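Local coordinates for acetyl-CoA hydrolase/transferase family protein (Porphyromonas gingivalis, PDB 2NVV) that binds zinc and probably hydrolyses acetyl-CoA or transfers its CoA group to or from acetate, at residues 170-176 with 329-335; 132-136 with 198-203. One frame throughout, in Å; residues are numbered along the deposited sequence.

Contact 1: 170-176 with 329-335; sequences MHDLCEP and LLRPQEY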
# COMPACT_ATOMS: atom_id res chain seq x y z
N MSE A 170 28.34 -6.81 10.48
CA MSE A 170 27.18 -7.48 9.94
C MSE A 170 25.91 -6.63 9.97
O MSE A 170 24.87 -7.02 9.43
CB MSE A 170 26.94 -8.79 10.67
CG MSE A 170 27.98 -9.85 10.29
SE MSE A 170 27.60 -11.64 10.89
CE MSE A 170 25.62 -11.41 11.16
N HIS A 171 25.99 -5.46 10.61
CA HIS A 171 24.84 -4.56 10.67
C HIS A 171 25.16 -3.32 9.85
O HIS A 171 26.33 -2.98 9.64
CB HIS A 171 24.55 -4.13 12.12
CG HIS A 171 24.65 -5.23 13.13
ND1 HIS A 171 25.84 -5.57 13.74
CD2 HIS A 171 23.72 -6.07 13.64
CE1 HIS A 171 25.64 -6.56 14.58
NE2 HIS A 171 24.36 -6.89 14.54
N ASP A 172 24.11 -2.66 9.38
CA ASP A 172 24.23 -1.43 8.62
C ASP A 172 23.17 -0.55 9.28
O ASP A 172 21.99 -0.62 8.96
CB ASP A 172 23.92 -1.68 7.14
CG ASP A 172 24.35 -0.52 6.26
OD1 ASP A 172 25.29 0.20 6.65
OD2 ASP A 172 23.76 -0.34 5.17
N LEU A 173 23.61 0.24 10.26
CA LEU A 173 22.71 1.09 11.03
C LEU A 173 22.71 2.56 10.66
O LEU A 173 23.76 3.15 10.44
CB LEU A 173 23.03 0.98 12.53
CG LEU A 173 22.95 -0.36 13.29
CD1 LEU A 173 21.76 -1.17 12.82
CD2 LEU A 173 24.21 -1.13 13.07
N CYS A 174 21.52 3.14 10.61
CA CYS A 174 21.36 4.55 10.31
C CYS A 174 19.90 4.95 10.21
O CYS A 174 19.00 4.11 10.31
CB CYS A 174 22.10 4.95 9.01
SG CYS A 174 21.65 4.06 7.49
N GLU A 175 19.69 6.24 10.03
CA GLU A 175 18.37 6.83 9.88
C GLU A 175 18.54 7.93 8.86
O GLU A 175 19.60 8.53 8.77
CB GLU A 175 17.90 7.46 11.18
CG GLU A 175 17.66 6.48 12.30
CD GLU A 175 17.17 7.17 13.55
OE1 GLU A 175 17.95 7.98 14.11
OE2 GLU A 175 16.02 6.90 13.95
N PRO A 176 17.50 8.20 8.07
CA PRO A 176 17.60 9.26 7.07
C PRO A 176 17.11 10.59 7.65
O PRO A 176 16.48 10.62 8.70
CB PRO A 176 16.68 8.76 5.96
CG PRO A 176 15.56 8.17 6.76
CD PRO A 176 16.27 7.40 7.87
N LEU A 329 23.74 -9.26 6.02
CA LEU A 329 23.71 -7.85 6.41
C LEU A 329 22.37 -7.58 7.07
O LEU A 329 21.33 -7.84 6.48
CB LEU A 329 23.89 -6.95 5.20
CG LEU A 329 24.15 -5.46 5.48
CD1 LEU A 329 25.45 -5.29 6.25
CD2 LEU A 329 24.21 -4.73 4.16
N LEU A 330 22.41 -7.08 8.31
CA LEU A 330 21.18 -6.77 9.04
C LEU A 330 20.93 -5.27 9.08
O LEU A 330 21.83 -4.48 9.40
CB LEU A 330 21.26 -7.34 10.46
CG LEU A 330 21.52 -8.85 10.56
CD1 LEU A 330 21.44 -9.27 12.01
CD2 LEU A 330 20.50 -9.61 9.76
N ARG A 331 19.70 -4.88 8.74
CA ARG A 331 19.32 -3.47 8.70
C ARG A 331 18.10 -3.18 9.58
O ARG A 331 17.38 -4.09 10.00
CB ARG A 331 18.97 -3.07 7.26
CG ARG A 331 19.94 -3.52 6.18
CD ARG A 331 19.28 -3.35 4.82
NE ARG A 331 20.10 -3.82 3.70
CZ ARG A 331 21.08 -3.12 3.15
NH1 ARG A 331 21.78 -3.62 2.13
NH2 ARG A 331 21.38 -1.90 3.61
N PRO A 332 17.85 -1.89 9.87
CA PRO A 332 16.69 -1.54 10.69
C PRO A 332 15.51 -1.81 9.77
O PRO A 332 15.67 -1.72 8.56
CB PRO A 332 16.89 -0.05 10.95
CG PRO A 332 18.38 0.14 10.83
CD PRO A 332 18.69 -0.71 9.63
N GLN A 333 14.35 -2.13 10.31
CA GLN A 333 13.18 -2.43 9.48
C GLN A 333 12.78 -1.23 8.62
O GLN A 333 12.05 -1.35 7.63
CB GLN A 333 12.01 -2.88 10.36
CG GLN A 333 11.50 -1.84 11.34
CD GLN A 333 10.70 -2.47 12.47
OE1 GLN A 333 11.24 -3.22 13.28
NE2 GLN A 333 9.41 -2.17 12.53
N GLU A 334 13.27 -0.05 8.99
CA GLU A 334 12.98 1.14 8.22
C GLU A 334 13.60 0.98 6.85
O GLU A 334 13.11 1.53 5.87
CB GLU A 334 13.54 2.38 8.92
CG GLU A 334 13.63 3.60 8.02
CD GLU A 334 13.66 4.91 8.80
OE1 GLU A 334 14.32 4.97 9.86
OE2 GLU A 334 13.03 5.88 8.33
N TYR A 335 14.68 0.22 6.78
CA TYR A 335 15.37 -0.02 5.52
C TYR A 335 15.10 -1.40 4.93
O TYR A 335 14.87 -1.51 3.73
CB TYR A 335 16.87 0.16 5.69
CG TYR A 335 17.26 1.60 5.90
CD1 TYR A 335 17.22 2.19 7.17
CD2 TYR A 335 17.66 2.39 4.82
CE1 TYR A 335 17.57 3.52 7.34
CE2 TYR A 335 18.00 3.71 4.98
CZ TYR A 335 17.96 4.28 6.24
OH TYR A 335 18.31 5.60 6.39
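His171 pairs with Leu330 in a single bridge between segments running in the same direction: Leu330 N donates to Met170 O at 2.7 Å and Asp172 N to Leu330 O at 2.9 Å, so a loop is laid beside the edge strand 328-330. Past the bridge, Asp172 and Arg331 stand side by side and point the same way, with a salt bridge of 3.2 Å from OD2 to NH2 between planes turned 68° apart. Asp172 reaches it with CG anti to the backbone N (chi1 -166°). Its carboxylate also accepts from the backbone N of Ile194 and Gly195, while Arg331 NE meets Ser303 OG and NH1 the carbonyls of Pro190 and Asp192. Where the helix from residue 333 begins, Tyr335 faces the loop; Cys174 SG lies obliquely 4.4 Å from its ring centroid in a sulfur-aromatic contact. Pro176 approaches Glu334 from the opposite direction, its CD 3.6 Å from OE2. Glu334 OE1 and Glu175 OE2, 4.8 Å apart, share Arg113 as a salt-bridge partner, which should offset their mutual repulsion. Backbone groups and Ser303 thus give both members of the buried ion pair, which bridges the two family regions, further partners that probably fix their orientation.

Contact 2: 132-136 with 198-203; sequences EDGKI and YVQVDP
Ile136 and Val199 form a hydrogen-bonded antiparallel pair, and Lys135 with Gln200 the adjoining non-hydrogen-bonded pair. Ile136 N donates to Val199 O at 2.8 Å, nearly straight, and Val199 N answers to Ile136 O at 3.0 Å; beyond them Val201 N donates to Gly134 O at 2.8 Å. All three donors lie in the planes of the carbonyls they meet, as in regular sheet. Gly134, with a positive phi of 75°, turns the chain into the strand, and its CA makes a CA-H...O contact with Val201 O (3.4 Å). The ring of Pro203 packs against the backbone of residues 132-134 at that turn, its CB 3.2 Å from Glu132 O.

The two faces of this ribbon differ in character. On the side of Lys135 and Gln200, the lysine chain, extended beyond CG, crosses the ring of Tyr198 obliquely and sets CD over one face in a CH-pi contact, 4.1 Å from the centroid and 14° off the ring normal. Tyr198 CG sits between its backbone N and carbonyl carbon (chi1 65°), which turns one face of the ring to the lysine chain. On the side of Ile136 and Val199 the contacts are aliphatic: Ile136 CB and CG2 pack on Val199 CG1, while CD1 meets Val201 CG2 at 3.5 Å, those two side chains crossing at about a right angle.

That apolar face is turned inward. Ile136 rests on Ile125 and Val127 of strand 122-127, Val199 on Leu145 and Val201 on Cys149 of helix 145-151, and strand 129-130 completes the small antiparallel sheet on the other flank of strand 135-137.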
# COMPACT_ATOMS: atom_id res chain seq x y z
N GLU A 132 32.62 2.65 25.87
CA GLU A 132 32.53 3.65 26.92
C GLU A 132 32.09 4.99 26.34
O GLU A 132 31.48 5.80 27.04
CB GLU A 132 33.89 3.80 27.60
CG GLU A 132 33.80 4.35 28.99
CD GLU A 132 33.26 3.33 29.97
OE1 GLU A 132 32.76 3.76 31.04
OE2 GLU A 132 33.33 2.11 29.70
N ASP A 133 32.40 5.22 25.07
CA ASP A 133 32.01 6.46 24.41
C ASP A 133 30.64 6.32 23.75
O ASP A 133 30.31 7.04 22.82
CB ASP A 133 33.07 6.87 23.36
CG ASP A 133 33.23 5.85 22.24
OD1 ASP A 133 32.63 4.76 22.35
OD2 ASP A 133 33.95 6.15 21.26
N GLY A 134 29.86 5.37 24.25
CA GLY A 134 28.51 5.15 23.75
C GLY A 134 28.29 4.48 22.40
O GLY A 134 27.35 4.82 21.69
N LYS A 135 29.15 3.53 22.02
CA LYS A 135 28.96 2.84 20.75
C LYS A 135 28.29 1.50 21.02
O LYS A 135 28.79 0.68 21.78
CB LYS A 135 30.30 2.63 20.03
CG LYS A 135 30.91 3.88 19.46
CD LYS A 135 32.13 3.55 18.64
CE LYS A 135 32.82 4.81 18.11
NZ LYS A 135 34.04 4.45 17.30
N ILE A 136 27.14 1.29 20.38
CA ILE A 136 26.39 0.07 20.57
C ILE A 136 26.49 -0.89 19.38
O ILE A 136 26.35 -0.48 18.23
CB ILE A 136 24.89 0.39 20.82
CG1 ILE A 136 24.71 0.97 22.23
CG2 ILE A 136 24.04 -0.86 20.65
CD1 ILE A 136 25.16 2.40 22.36
N TYR A 198 27.48 0.21 13.82
CA TYR A 198 27.16 0.43 15.22
C TYR A 198 26.31 1.68 15.35
O TYR A 198 26.23 2.49 14.43
CB TYR A 198 28.45 0.59 16.03
CG TYR A 198 29.23 1.83 15.66
CD1 TYR A 198 28.84 3.09 16.11
CD2 TYR A 198 30.34 1.76 14.82
CE1 TYR A 198 29.51 4.24 15.73
CE2 TYR A 198 31.02 2.91 14.44
CZ TYR A 198 30.60 4.15 14.90
OH TYR A 198 31.25 5.30 14.51
N VAL A 199 25.68 1.84 16.51
CA VAL A 199 24.86 3.00 16.78
C VAL A 199 25.57 3.84 17.85
O VAL A 199 25.99 3.31 18.87
CB VAL A 199 23.43 2.58 17.22
CG1 VAL A 199 23.50 1.33 18.04
CG2 VAL A 199 22.76 3.69 18.04
N GLN A 200 25.71 5.13 17.60
CA GLN A 200 26.36 6.05 18.52
C GLN A 200 25.38 6.82 19.40
O GLN A 200 24.47 7.47 18.90
CB GLN A 200 27.20 7.05 17.73
CG GLN A 200 27.93 8.10 18.56
CD GLN A 200 29.16 7.55 19.25
OE1 GLN A 200 29.08 7.01 20.35
NE2 GLN A 200 30.31 7.67 18.60
N VAL A 201 25.57 6.73 20.71
CA VAL A 201 24.70 7.44 21.66
C VAL A 201 25.56 8.15 22.69
O VAL A 201 26.76 7.93 22.76
CB VAL A 201 23.77 6.48 22.41
CG1 VAL A 201 23.03 5.60 21.44
CG2 VAL A 201 24.56 5.66 23.41
N ASP A 202 24.93 9.02 23.48
CA ASP A 202 25.65 9.73 24.53
C ASP A 202 25.72 8.74 25.69
O ASP A 202 24.69 8.36 26.25
CB ASP A 202 24.87 10.98 24.98
CG ASP A 202 25.62 11.80 26.03
OD1 ASP A 202 26.44 11.23 26.79
OD2 ASP A 202 25.37 13.01 26.12
N PRO A 203 26.93 8.32 26.06
CA PRO A 203 27.09 7.36 27.16
C PRO A 203 26.37 7.77 28.45
O PRO A 203 26.05 6.93 29.29
CB PRO A 203 28.61 7.26 27.31
CG PRO A 203 29.10 8.58 26.82
CD PRO A 203 28.24 8.82 25.61

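Overall arrangement
From the N terminus, the chain first passes residues 132-136, runs through helix 145-151 and strand 154-160, and enters the loop holding 170-176. It returns at 198-203 to close contact 2, a loop of 61 residues within the N-terminal family region. Contact 1 closes only at 329-335, after 152 intervening residues, in the C-terminal family region. The segments therefore alternate and the two closures cross. Their centres lie 16 Å apart, and they touch where Leu173 CD2 packs on Tyr198 N. Contact 2 completes a small antiparallel sheet beside the seven-stranded parallel one, whereas contact 1 ties the same N-terminal part to the sheet ending in strand 328-330.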